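Glucokinase (Streptomyces griseus, PDB 3VGL) probably catalyses the ATP-dependent phosphorylation of D-glucose to D-glucose 6-phosphate, as a ROK family kinase that carries zinc. Local coordinates at residues L3-D8 against A16-E21; E58-G63 against Q94-P99; D70-V75 against V101-A106; A108-E113 against G137-N142. All coordinates share one frame; numbering follows the deposited sequence.

Contact 1 of 4, residues L3-D8 against A16-E21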
loop_
_atom_site.group_PDB
_atom_site.type_symbol
_atom_site.label_atom_id
_atom_site.label_comp_id
_atom_site.label_asym_id
_atom_site.label_seq_id
_atom_site.Cartn_x
_atom_site.Cartn_y
_atom_site.Cartn_z
ATOM N N LEU A 3 -34.732 -8.893 -35.494
ATOM C CA LEU A 3 -33.325 -8.525 -35.360
ATOM C C LEU A 3 -33.179 -7.161 -34.717
ATOM O O LEU A 3 -33.949 -6.245 -34.990
ATOM C CB LEU A 3 -32.663 -8.482 -36.736
ATOM C CG LEU A 3 -32.821 -9.740 -37.594
ATOM C CD1 LEU A 3 -32.213 -9.457 -38.944
ATOM C CD2 LEU A 3 -32.140 -10.915 -36.958
ATOM N N THR A 4 -32.178 -7.039 -33.852
ATOM C CA THR A 4 -31.791 -5.744 -33.295
ATOM C C THR A 4 -30.319 -5.519 -33.585
ATOM O O THR A 4 -29.616 -6.440 -34.013
ATOM C CB THR A 4 -32.005 -5.721 -31.769
ATOM O OG1 THR A 4 -31.298 -6.826 -31.200
ATOM C CG2 THR A 4 -33.491 -5.841 -31.447
ATOM N N ILE A 5 -29.855 -4.292 -33.369
ATOM C CA ILE A 5 -28.445 -3.983 -33.481
ATOM C C ILE A 5 -27.888 -3.772 -32.086
ATOM O O ILE A 5 -28.530 -3.134 -31.271
ATOM C CB ILE A 5 -28.223 -2.686 -34.319
ATOM C CG1 ILE A 5 -28.384 -2.986 -35.812
ATOM C CG2 ILE A 5 -26.843 -2.051 -34.021
ATOM C CD1 ILE A 5 -27.067 -3.173 -36.556
ATOM N N GLY A 6 -26.721 -4.349 -31.815
ATOM C CA GLY A 6 -25.965 -3.998 -30.597
ATOM C C GLY A 6 -24.776 -3.132 -30.984
ATOM O O GLY A 6 -24.121 -3.387 -31.997
ATOM N N VAL A 7 -24.489 -2.092 -30.185
ATOM C CA VAL A 7 -23.327 -1.228 -30.401
ATOM C C VAL A 7 -22.532 -1.138 -29.097
ATOM O O VAL A 7 -23.061 -0.661 -28.086
ATOM C CB VAL A 7 -23.731 0.229 -30.807
ATOM C CG1 VAL A 7 -22.486 1.054 -31.210
ATOM C CG2 VAL A 7 -24.747 0.219 -31.942
ATOM N N ASP A 8 -21.285 -1.607 -29.110
ATOM C CA ASP A 8 -20.443 -1.548 -27.906
ATOM C C ASP A 8 -19.507 -0.376 -28.098
ATOM O O ASP A 8 -18.714 -0.356 -29.046
ATOM C CB ASP A 8 -19.667 -2.875 -27.761
ATOM C CG ASP A 8 -18.831 -2.937 -26.481
ATOM O OD1 ASP A 8 -18.078 -1.976 -26.182
ATOM O OD2 ASP A 8 -18.928 -3.963 -25.771
ATOM N N ALA A 16 -20.317 -2.779 -33.711
ATOM C CA ALA A 16 -21.744 -2.984 -33.819
ATOM C C ALA A 16 -22.034 -4.219 -34.649
ATOM O O ALA A 16 -21.205 -4.661 -35.457
ATOM C CB ALA A 16 -22.430 -1.764 -34.418
ATOM N N GLY A 17 -23.202 -4.787 -34.415
ATOM C CA GLY A 17 -23.651 -5.902 -35.231
ATOM C C GLY A 17 -25.114 -6.176 -35.079
ATOM O O GLY A 17 -25.722 -5.845 -34.065
ATOM N N VAL A 18 -25.689 -6.781 -36.121
ATOM C CA VAL A 18 -27.040 -7.278 -36.060
ATOM C C VAL A 18 -27.005 -8.615 -35.334
ATOM O O VAL A 18 -26.126 -9.441 -35.586
ATOM C CB VAL A 18 -27.636 -7.433 -37.498
ATOM C CG1 VAL A 18 -28.898 -8.263 -37.488
ATOM C CG2 VAL A 18 -27.887 -6.026 -38.090
ATOM N N VAL A 19 -27.924 -8.788 -34.398
ATOM C CA VAL A 19 -27.948 -9.978 -33.558
ATOM C C VAL A 19 -29.349 -10.543 -33.569
ATOM O O VAL A 19 -30.335 -9.800 -33.402
ATOM C CB VAL A 19 -27.529 -9.646 -32.095
ATOM C CG1 VAL A 19 -27.553 -10.903 -31.233
ATOM C CG2 VAL A 19 -26.148 -8.970 -32.046
ATOM N N ASP A 20 -29.440 -11.857 -33.796
ATOM C CA ASP A 20 -30.736 -12.514 -33.812
ATOM C C ASP A 20 -31.149 -12.948 -32.420
ATOM O O ASP A 20 -30.438 -12.674 -31.446
ATOM C CB ASP A 20 -30.822 -13.651 -34.864
ATOM C CG ASP A 20 -30.102 -14.941 -34.454
ATOM O OD1 ASP A 20 -29.585 -15.081 -33.334
ATOM O OD2 ASP A 20 -30.058 -15.866 -35.275
ATOM N N GLU A 21 -32.296 -13.622 -32.340
ATOM C CA GLU A 21 -32.922 -14.005 -31.057
ATOM C C GLU A 21 -32.126 -15.047 -30.278
ATOM O O GLU A 21 -32.287 -15.169 -29.069
ATOM C CB GLU A 21 -34.332 -14.542 -31.312
ATOM C CG GLU A 21 -35.237 -13.628 -32.149
ATOM C CD GLU A 21 -36.244 -12.859 -31.302
ATOM O OE1 GLU A 21 -35.983 -12.665 -30.096
ATOM O OE2 GLU A 21 -37.302 -12.459 -31.847
#

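Contact 2 of 4, residues E58-G63 against Q94-P99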
loop_
_atom_site.group_PDB
_atom_site.type_symbol
_atom_site.label_atom_id
_atom_site.label_comp_id
_atom_site.label_asym_id
_atom_site.label_seq_id
_atom_site.Cartn_x
_atom_site.Cartn_y
_atom_site.Cartn_z
ATOM N N GLU A 58 -35.034 -3.730 -35.766
ATOM C CA GLU A 58 -36.166 -3.279 -34.950
ATOM C C GLU A 58 -35.797 -2.299 -33.825
ATOM O O GLU A 58 -36.613 -1.462 -33.415
ATOM C CB GLU A 58 -36.814 -4.507 -34.326
ATOM C CG GLU A 58 -38.255 -4.344 -33.913
ATOM C CD GLU A 58 -39.073 -5.589 -34.223
ATOM O OE1 GLU A 58 -38.693 -6.686 -33.757
ATOM O OE2 GLU A 58 -40.095 -5.476 -34.933
ATOM N N ALA A 59 -34.574 -2.417 -33.312
ATOM C CA ALA A 59 -34.140 -1.587 -32.191
ATOM C C ALA A 59 -32.629 -1.546 -32.140
ATOM O O ALA A 59 -31.972 -2.373 -32.761
ATOM C CB ALA A 59 -34.680 -2.150 -30.871
ATOM N N VAL A 60 -32.097 -0.614 -31.352
ATOM C CA VAL A 60 -30.647 -0.463 -31.137
ATOM C C VAL A 60 -30.366 -0.538 -29.637
ATOM O O VAL A 60 -30.971 0.192 -28.853
ATOM C CB VAL A 60 -30.102 0.882 -31.717
ATOM C CG1 VAL A 60 -28.616 1.064 -31.421
ATOM C CG2 VAL A 60 -30.332 0.981 -33.241
ATOM N N GLY A 61 -29.465 -1.436 -29.240
ATOM C CA GLY A 61 -28.960 -1.450 -27.858
ATOM C C GLY A 61 -27.530 -0.960 -27.859
ATOM O O GLY A 61 -26.706 -1.439 -28.631
ATOM N N ILE A 62 -27.221 -0.033 -26.951
ATOM C CA ILE A 62 -25.891 0.513 -26.816
ATOM C C ILE A 62 -25.322 0.006 -25.501
ATOM O O ILE A 62 -25.980 0.136 -24.460
ATOM C CB ILE A 62 -25.955 2.055 -26.785
ATOM C CG1 ILE A 62 -26.297 2.596 -28.177
ATOM C CG2 ILE A 62 -24.629 2.635 -26.264
ATOM C CD1 ILE A 62 -26.638 4.090 -28.198
ATOM N N GLY A 63 -24.140 -0.608 -25.562
ATOM C CA GLY A 63 -23.348 -0.901 -24.341
ATOM C C GLY A 63 -22.273 0.168 -24.254
ATOM O O GLY A 63 -21.354 0.178 -25.073
ATOM N N GLN A 94 -33.087 10.215 -32.056
ATOM C CA GLN A 94 -33.515 11.250 -32.985
ATOM C C GLN A 94 -32.772 11.143 -34.329
ATOM O O GLN A 94 -33.311 11.531 -35.365
ATOM C CB GLN A 94 -33.444 12.637 -32.331
ATOM C CG GLN A 94 -32.123 13.351 -32.439
ATOM C CD GLN A 94 -32.044 14.308 -33.632
ATOM O OE1 GLN A 94 -31.027 14.976 -33.829
ATOM N NE2 GLN A 94 -33.112 14.379 -34.422
ATOM N N ARG A 95 -31.572 10.562 -34.324
ATOM C CA ARG A 95 -30.808 10.394 -35.569
ATOM C C ARG A 95 -30.999 9.082 -36.342
ATOM O O ARG A 95 -30.968 9.093 -37.576
ATOM C CB ARG A 95 -29.333 10.691 -35.352
ATOM C CG ARG A 95 -29.060 12.180 -35.388
ATOM C CD ARG A 95 -27.626 12.485 -35.143
ATOM N NE ARG A 95 -26.773 12.085 -36.259
ATOM C CZ ARG A 95 -25.464 12.318 -36.287
ATOM N NH1 ARG A 95 -24.893 12.954 -35.276
ATOM N NH2 ARG A 95 -24.734 11.923 -37.320
ATOM N N VAL A 96 -31.200 7.969 -35.640
ATOM C CA VAL A 96 -31.416 6.684 -36.323
ATOM C C VAL A 96 -32.899 6.355 -36.545
ATOM O O VAL A 96 -33.230 5.560 -37.420
ATOM C CB VAL A 96 -30.661 5.474 -35.656
ATOM C CG1 VAL A 96 -29.179 5.793 -35.459
ATOM C CG2 VAL A 96 -31.312 5.049 -34.335
ATOM N N GLY A 97 -33.780 6.958 -35.747
ATOM C CA GLY A 97 -35.222 6.751 -35.896
ATOM C C GLY A 97 -35.701 5.378 -35.463
ATOM O O GLY A 97 -36.728 4.892 -35.933
ATOM N N LEU A 98 -34.943 4.755 -34.560
ATOM C CA LEU A 98 -35.303 3.468 -33.974
ATOM C C LEU A 98 -35.260 3.610 -32.451
ATOM O O LEU A 98 -34.544 4.480 -31.946
ATOM C CB LEU A 98 -34.324 2.377 -34.430
ATOM C CG LEU A 98 -34.346 1.882 -35.885
ATOM C CD1 LEU A 98 -33.131 1.007 -36.145
ATOM C CD2 LEU A 98 -35.620 1.132 -36.201
ATOM N N PRO A 99 -36.040 2.779 -31.720
ATOM C CA PRO A 99 -35.934 2.786 -30.259
ATOM C C PRO A 99 -34.529 2.372 -29.828
ATOM O O PRO A 99 -33.924 1.487 -30.445
ATOM C CB PRO A 99 -36.942 1.723 -29.815
ATOM C CG PRO A 99 -37.845 1.519 -30.965
ATOM C CD PRO A 99 -37.031 1.799 -32.193
#

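Contact 3 of 4, residues D70-V75 against V101-A106. With NA (sodium ion), chain C; BGC (beta-D-glucopyranose), chain D.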
loop_
_atom_site.group_PDB
_atom_site.type_symbol
_atom_site.label_atom_id
_atom_site.label_comp_id
_atom_site.label_asym_id
_atom_site.label_seq_id
_atom_site.Cartn_x
_atom_site.Cartn_y
_atom_site.Cartn_z
ATOM N N ASP A 70 -30.275 4.691 -14.000
ATOM C CA ASP A 70 -31.258 3.614 -13.784
ATOM C C ASP A 70 -32.350 3.571 -14.862
ATOM O O ASP A 70 -33.002 2.542 -15.061
ATOM C CB ASP A 70 -31.894 3.736 -12.391
ATOM C CG ASP A 70 -32.548 5.087 -12.167
ATOM O OD1 ASP A 70 -31.838 6.115 -12.239
ATOM O OD2 ASP A 70 -33.775 5.119 -11.925
ATOM N N LYS A 71 -32.532 4.695 -15.543
ATOM C CA LYS A 71 -33.464 4.793 -16.672
ATOM C C LYS A 71 -32.869 4.271 -17.989
ATOM O O LYS A 71 -33.551 4.247 -19.016
ATOM C CB LYS A 71 -33.953 6.235 -16.849
ATOM C CG LYS A 71 -34.705 6.784 -15.639
ATOM C CD LYS A 71 -35.740 7.832 -16.024
ATOM C CE LYS A 71 -37.115 7.191 -16.273
ATOM N NZ LYS A 71 -38.169 8.175 -16.638
ATOM N N ARG A 72 -31.601 3.856 -17.964
ATOM C CA ARG A 72 -30.964 3.253 -19.145
ATOM C C ARG A 72 -31.012 4.177 -20.370
ATOM O O ARG A 72 -31.379 3.760 -21.483
ATOM C CB ARG A 72 -31.544 1.856 -19.438
ATOM C CG ARG A 72 -31.297 0.852 -18.299
ATOM C CD ARG A 72 -32.272 -0.304 -18.358
ATOM N NE ARG A 72 -32.793 -0.628 -17.032
ATOM C CZ ARG A 72 -33.685 -1.589 -16.798
ATOM N NH1 ARG A 72 -34.144 -2.333 -17.797
ATOM N NH2 ARG A 72 -34.113 -1.810 -15.558
ATOM N N ALA A 73 -30.644 5.436 -20.149
ATOM C CA ALA A 73 -30.755 6.463 -21.184
ATOM C C ALA A 73 -29.585 7.442 -21.260
ATOM O O ALA A 73 -29.353 8.070 -22.298
ATOM C CB ALA A 73 -32.063 7.236 -21.008
ATOM N N THR A 74 -28.855 7.571 -20.156
ATOM C CA THR A 74 -27.868 8.618 -20.005
ATOM C C THR A 74 -26.577 8.057 -19.433
ATOM O O THR A 74 -26.605 7.273 -18.487
ATOM C CB THR A 74 -28.406 9.687 -19.045
ATOM O OG1 THR A 74 -29.568 10.279 -19.637
ATOM C CG2 THR A 74 -27.385 10.775 -18.754
ATOM N N VAL A 75 -25.459 8.448 -20.035
ATOM C CA VAL A 75 -24.143 8.154 -19.447
ATOM C C VAL A 75 -23.811 9.274 -18.450
ATOM O O VAL A 75 -23.461 10.377 -18.854
ATOM C CB VAL A 75 -23.036 7.990 -20.527
ATOM C CG1 VAL A 75 -21.710 7.548 -19.853
ATOM C CG2 VAL A 75 -23.442 6.935 -21.596
ATOM N N VAL A 101 -31.985 1.586 -26.247
ATOM C CA VAL A 101 -31.779 1.413 -24.814
ATOM C C VAL A 101 -30.287 1.586 -24.619
ATOM O O VAL A 101 -29.525 1.152 -25.467
ATOM C CB VAL A 101 -32.245 0.036 -24.311
ATOM C CG1 VAL A 101 -31.469 -1.091 -24.971
ATOM C CG2 VAL A 101 -32.126 -0.061 -22.791
ATOM N N VAL A 102 -29.891 2.252 -23.541
ATOM C CA VAL A 102 -28.473 2.422 -23.231
ATOM C C VAL A 102 -28.165 1.643 -21.960
ATOM O O VAL A 102 -28.805 1.848 -20.931
ATOM C CB VAL A 102 -28.089 3.916 -23.054
ATOM C CG1 VAL A 102 -26.649 4.069 -22.569
ATOM C CG2 VAL A 102 -28.290 4.664 -24.364
ATOM N N GLU A 103 -27.207 0.725 -22.038
ATOM C CA GLU A 103 -26.800 -0.048 -20.861
ATOM C C GLU A 103 -25.302 0.168 -20.678
ATOM O O GLU A 103 -24.592 0.484 -21.618
ATOM C CB GLU A 103 -27.084 -1.549 -21.073
ATOM C CG GLU A 103 -28.569 -1.893 -21.248
ATOM C CD GLU A 103 -29.312 -2.209 -19.952
ATOM O OE1 GLU A 103 -28.764 -2.008 -18.844
ATOM O OE2 GLU A 103 -30.477 -2.661 -20.058
ATOM N N ASN A 104 -24.793 -0.029 -19.471
ATOM C CA ASN A 104 -23.341 -0.076 -19.314
ATOM C C ASN A 104 -22.776 -1.253 -20.111
ATOM O O ASN A 104 -23.389 -2.328 -20.174
ATOM C CB ASN A 104 -22.995 -0.165 -17.825
ATOM C CG ASN A 104 -21.553 -0.543 -17.594
ATOM O OD1 ASN A 104 -21.243 -1.731 -17.433
ATOM N ND2 ASN A 104 -20.662 0.445 -17.590
ATOM N N ASP A 105 -21.604 -1.052 -20.709
ATOM C CA ASP A 105 -21.007 -2.064 -21.592
ATOM C C ASP A 105 -20.732 -3.392 -20.932
ATOM O O ASP A 105 -20.910 -4.427 -21.555
ATOM C CB ASP A 105 -19.728 -1.539 -22.279
ATOM C CG ASP A 105 -18.607 -1.196 -21.304
ATOM O OD1 ASP A 105 -18.892 -0.814 -20.163
ATOM O OD2 ASP A 105 -17.425 -1.284 -21.693
ATOM N N ALA A 106 -20.243 -3.369 -19.698
ATOM C CA ALA A 106 -19.924 -4.615 -19.048
ATOM C C ALA A 106 -21.175 -5.267 -18.440
ATOM O O ALA A 106 -21.250 -6.480 -18.330
ATOM C CB ALA A 106 -18.822 -4.388 -18.013
HETATM NA NA NA C . -21.013 -2.468 -15.210
HETATM C C2 BGC D . -15.895 2.440 -16.734
HETATM C C3 BGC D . -16.980 1.368 -16.803
HETATM C C4 BGC D . -16.797 0.461 -18.021
HETATM C C5 BGC D . -15.366 -0.048 -18.014
HETATM C C6 BGC D . -15.066 -0.943 -19.220
HETATM C C1 BGC D . -14.534 1.755 -16.785
HETATM O O1 BGC D . -13.498 2.697 -16.826
HETATM O O2 BGC D . -16.018 3.095 -15.457
HETATM O O3 BGC D . -18.245 1.952 -16.845
HETATM O O4 BGC D . -17.677 -0.643 -17.918
HETATM O O5 BGC D . -14.435 1.024 -18.006
HETATM O O6 BGC D . -15.267 -0.241 -20.436
HETATM O O HOH W 1 -33.028 -2.734 -20.674
HETATM O O HOH W 2 -21.665 -0.249 -14.397
HETATM O O HOH W 3 -18.772 -1.579 -15.447
#

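Contact 4 of 4, residues A108-E113 against G137-N142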
loop_
_atom_site.group_PDB
_atom_site.type_symbol
_atom_site.label_atom_id
_atom_site.label_comp_id
_atom_site.label_asym_id
_atom_site.label_seq_id
_atom_site.Cartn_x
_atom_site.Cartn_y
_atom_site.Cartn_z
ATOM N N ALA A 108 -23.863 -5.194 -20.126
ATOM C CA ALA A 108 -24.338 -5.837 -21.360
ATOM C C ALA A 108 -23.545 -7.123 -21.648
ATOM O O ALA A 108 -24.128 -8.165 -21.991
ATOM C CB ALA A 108 -24.273 -4.858 -22.521
ATOM N N ALA A 109 -22.225 -7.082 -21.451
ATOM C CA ALA A 109 -21.399 -8.286 -21.624
ATOM C C ALA A 109 -21.845 -9.415 -20.678
ATOM O O ALA A 109 -21.930 -10.574 -21.096
ATOM C CB ALA A 109 -19.908 -7.956 -21.408
ATOM N N ALA A 110 -22.101 -9.079 -19.408
ATOM C CA ALA A 110 -22.590 -10.061 -18.436
ATOM C C ALA A 110 -23.881 -10.716 -18.933
ATOM O O ALA A 110 -24.026 -11.955 -18.916
ATOM C CB ALA A 110 -22.818 -9.404 -17.081
ATOM N N TRP A 111 -24.809 -9.873 -19.372
ATOM C CA TRP A 111 -26.075 -10.358 -19.904
ATOM C C TRP A 111 -25.858 -11.265 -21.134
ATOM O O TRP A 111 -26.466 -12.352 -21.228
ATOM C CB TRP A 111 -27.011 -9.178 -20.201
ATOM C CG TRP A 111 -28.360 -9.639 -20.654
ATOM C CD1 TRP A 111 -28.860 -9.592 -21.925
ATOM C CD2 TRP A 111 -29.369 -10.256 -19.841
ATOM N NE1 TRP A 111 -30.132 -10.144 -21.951
ATOM C CE2 TRP A 111 -30.467 -10.553 -20.688
ATOM C CE3 TRP A 111 -29.453 -10.590 -18.477
ATOM C CZ2 TRP A 111 -31.641 -11.162 -20.211
ATOM C CZ3 TRP A 111 -30.614 -11.196 -18.005
ATOM C CH2 TRP A 111 -31.697 -11.468 -18.876
ATOM N N GLY A 112 -25.000 -10.843 -22.067
ATOM C CA GLY A 112 -24.712 -11.655 -23.274
ATOM C C GLY A 112 -24.173 -13.024 -22.900
ATOM O O GLY A 112 -24.583 -14.035 -23.452
ATOM N N GLU A 113 -23.249 -13.064 -21.943
ATOM C CA GLU A 113 -22.665 -14.338 -21.509
ATOM C C GLU A 113 -23.654 -15.190 -20.732
ATOM O O GLU A 113 -23.641 -16.426 -20.831
ATOM C CB GLU A 113 -21.395 -14.091 -20.692
ATOM C CG GLU A 113 -20.225 -13.607 -21.570
ATOM C CD GLU A 113 -19.768 -14.679 -22.559
ATOM O OE1 GLU A 113 -19.646 -15.863 -22.159
ATOM O OE2 GLU A 113 -19.487 -14.332 -23.724
ATOM N N GLY A 137 -20.176 -6.697 -14.307
ATOM C CA GLY A 137 -21.591 -6.974 -14.536
ATOM C C GLY A 137 -22.038 -8.022 -13.540
ATOM O O GLY A 137 -21.303 -8.966 -13.241
ATOM N N ILE A 138 -23.244 -7.851 -13.022
ATOM C CA ILE A 138 -23.763 -8.682 -11.931
ATOM C C ILE A 138 -25.042 -9.380 -12.380
ATOM O O ILE A 138 -26.024 -8.732 -12.746
ATOM C CB ILE A 138 -24.114 -7.811 -10.705
ATOM C CG1 ILE A 138 -22.883 -7.113 -10.140
ATOM C CG2 ILE A 138 -24.768 -8.664 -9.578
ATOM C CD1 ILE A 138 -23.248 -5.952 -9.278
ATOM N N ILE A 139 -25.026 -10.706 -12.350
ATOM C CA ILE A 139 -26.258 -11.499 -12.482
ATOM C C ILE A 139 -26.480 -12.169 -11.119
ATOM O O ILE A 139 -25.645 -12.961 -10.661
ATOM C CB ILE A 139 -26.150 -12.590 -13.553
ATOM C CG1 ILE A 139 -25.775 -12.026 -14.930
ATOM C CG2 ILE A 139 -27.466 -13.412 -13.603
ATOM C CD1 ILE A 139 -26.776 -11.083 -15.547
ATOM N N ILE A 140 -27.584 -11.813 -10.470
ATOM C CA ILE A 140 -27.981 -12.434 -9.209
ATOM C C ILE A 140 -29.425 -12.871 -9.341
ATOM O O ILE A 140 -30.281 -12.086 -9.769
ATOM C CB ILE A 140 -27.797 -11.483 -8.007
ATOM C CG1 ILE A 140 -26.302 -11.323 -7.681
ATOM C CG2 ILE A 140 -28.544 -12.015 -6.774
ATOM C CD1 ILE A 140 -25.998 -10.243 -6.667
ATOM N N GLY A 141 -29.694 -14.123 -8.979
ATOM C CA GLY A 141 -31.048 -14.678 -9.131
ATOM C C GLY A 141 -31.567 -14.533 -10.550
ATOM O O GLY A 141 -32.726 -14.120 -10.766
ATOM N N ASN A 142 -30.711 -14.863 -11.521
ATOM C CA ASN A 142 -31.063 -14.893 -12.948
ATOM C C ASN A 142 -31.434 -13.533 -13.563
ATOM O O ASN A 142 -32.067 -13.470 -14.634
ATOM C CB ASN A 142 -32.167 -15.948 -13.201
ATOM C CG ASN A 142 -31.801 -17.293 -12.639
ATOM O OD1 ASN A 142 -32.208 -17.642 -11.538
ATOM N ND2 ASN A 142 -30.991 -18.040 -13.370
#

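Contact 1 of 4, residues L3-D8 against A16-E21
Ile5 and Val18 face each other as a non-hydrogen-bonded pair in the antiparallel beta hairpin of strands 3-9 and 13-19, part of the first sheet of an actin-like ATPase fold. CD1 of Ile5 presses on CG2 of Val18 at 3.3 Å, closer than ordinary van der Waals contact. The second methyl of Val18, CG1, stands anti to the backbone N (chi1 166°) and is thereby turned to Leu3, whose CD1 lies 3.8 Å from it. The other branch of Leu3, CD2, rests on CB of Asp20. With an alanine in place of Leu3 both branches go, and a gap would probably open beside Val18 CG1 and Asp20 CB. Further along, CG2 of Val7 meets CB of Ala16 at 3.9 Å. The backbones hold this register: Gly6 and Gly17 exchange two bonds, Val19 N gives a third to Thr4 O (2.9 Å), and the return bond from Thr4 N to Val19 O is weak. Helix 37-52 covers the face of Ile5, Val7 and Ala16. Helix 301-311 lies against Thr4 and Val19 on the other face, where Thr4 OG1 is hydrogen-bonded to the carbonyl oxygen of Ala307.

Contact 2 of 4, residues E58-G63 against Q94-P99
A beta-alpha-beta crossover joins the parallel neighbours 57-64 and 100-104, and Val60 meets Leu98 and Pro99 where its returning chain leaves helix 88-96 and enters the second strand. The one hydrogen bond between the two segments runs from Val60 N to Pro99 O, at 2.9 Å and nearly straight (164° at the hydrogen). Ala59 CA also approaches Pro99 O, at 3.5 Å, a CA-H...O contact of modest geometry, and the Ala59 methyl lies near the same oxygen. On the Pro99 ring it is CD that comes up to the carbonyl oxygen of Glu58, 3.5 Å away.

Leu98 divides its two methyls between strand backbone and strand side chain. With CG anti to its carbonyl carbon (chi1 -71°), CD1 reaches CG2 of Val60 at 4.0 Å, while CD2 lies 3.9 Å from Glu58 O; the Val60 and Leu98 side chains cross at about a right angle. Val96, on the last turn of the helix, adds a looser touch of its CG2 on the same Val60 methyl. Between them Gly97 takes a positive phi of 72° and swings the chain out of the helix toward the strand.

Helix 37-52 backs this corner: Val48 packs on Val60, Cys45 on Val96, and Asp42 forms a salt bridge with Arg95. With hydrogen bonding across the contact confined to main-chain atoms, the start of strand 100-104 is aligned by backbone, and the side chains add apolar packing without pairing any charge.

Contact 3 of 4, residues D70-V75 against V101-A106
Arg72 and Val102 meet backbone to backbone, and the close-packed part of this contact is made by backbone and the root of the Arg72 side chain. Val102 N donates to Arg72 O at 3.0 Å, but from above the carbonyl plane, 49° out of it. Arg72 CB in turn sits only 3.1 Å from Val102 O, with CG2 of Val101 alongside, and Val75 adds a light methyl contact on Val102.

The far end of Arg72 is held more loosely. Its chain runs beside that of Glu103, both pointing the same way, the guanidinium and carboxylate planes 29° apart. Glu103 bends at chi2 (-90°), and its OE2 comes to 3.4 Å from Arg72 CD. Arg72 NE is 4.3 Å from Glu103 OE2, beyond a salt bridge; no N-H points at it, and the direct attraction is one of charge. A water completes the link, accepting from Arg72 NH1 in the guanidinium plane and donating to Glu103 OE2. OE1 forms a salt bridge with Arg146; a leucine replacing Glu103 would probably leave Arg146 without its salt-bridge partner and the water without its acceptor, setting the end of Arg72 free to turn.

Beyond the strand, Asn104 takes the N-cap position of helix 105-116, its OD1 accepting a weak bond from Ala106 N and binding the sodium ion at 2.4 Å; ND2 donates to glucose O4. Asp105 OD1 and OD2 accept from glucose O4 and O6. Strand 100-104 thus runs from the 70-75 loop to the sugar pocket, beside strand 57-64, with Val102 packed on helix 88-96 and Val101 on helix 301-311.

Contact 4 of 4, residues A108-E113 against G137-N142
Trp111 and Ile139 cross at about a right angle, the isoleucine meeting the indole at its edge. CD1 of Ile139 lies near the ring plane, 4.0 Å from Trp111 CE3. Along the same benzo edge the backbone oxygen of Asn142 comes to 4.3 Å from Trp111 CZ3. The ring is put there by a chi1 of -176°, which sets CG anti to the backbone N and swings the six-membered ring toward the strand. At its polar edge NE1 is hydrogen-bonded to Asp308, which, with the touch of Tyr114 on the ring, probably fixes the indole's rotation.

One residue earlier on the helix, the CB of Ala110 points toward the strand and rests on CA of Gly137 at 3.7 Å. The glycine has no room for a side chain: a CB built there would fall about 2.5 Å from Ala110 CB. The alanine methyl also lies 4.5 Å from CG1 of Ile139, so that Gly137 and Ile139, alternate residues of the strand, present one surface to the helix. The short axes approach to 7.1 Å and run 44° apart, a close approach consistent with the small Ala110-Gly137 pair.

Ile138 and Ile140 belong to the opposite side of the strand, where they pack on Phe251 of helix 227-251 and on Leu250 and Ile140 of a neighbouring subunit. A helix laid on a central sheet, here helix 105-116 on the sheet containing strands 125-130 and 134-140, is the layered alpha/beta architecture of the actin-like ATPase fold.

Overall arrangement
Contacts 1, 2 and 3 reach the first mixed sheet. The hairpin of contact 1 meets strand 57-64 of contact 2 through backbone bonds such as Val7 N to Gly61 O, and that strand pairs with strand 100-104 of contact 3. Contact 1 is buried and rests on an antiparallel ladder of four backbone bonds, one of them weak, whereas contact 2 lies at the surface with a single backbone bond and methyl packing. Contact 3 is partly buried, mixing backbone, charge and water, and its strand leads to the sodium and glucose. Contact 4, buried and purely van der Waals, continues from contact 3 along helix 105-116 and packs that helix on the sheet of strands 125-130 and 134-140.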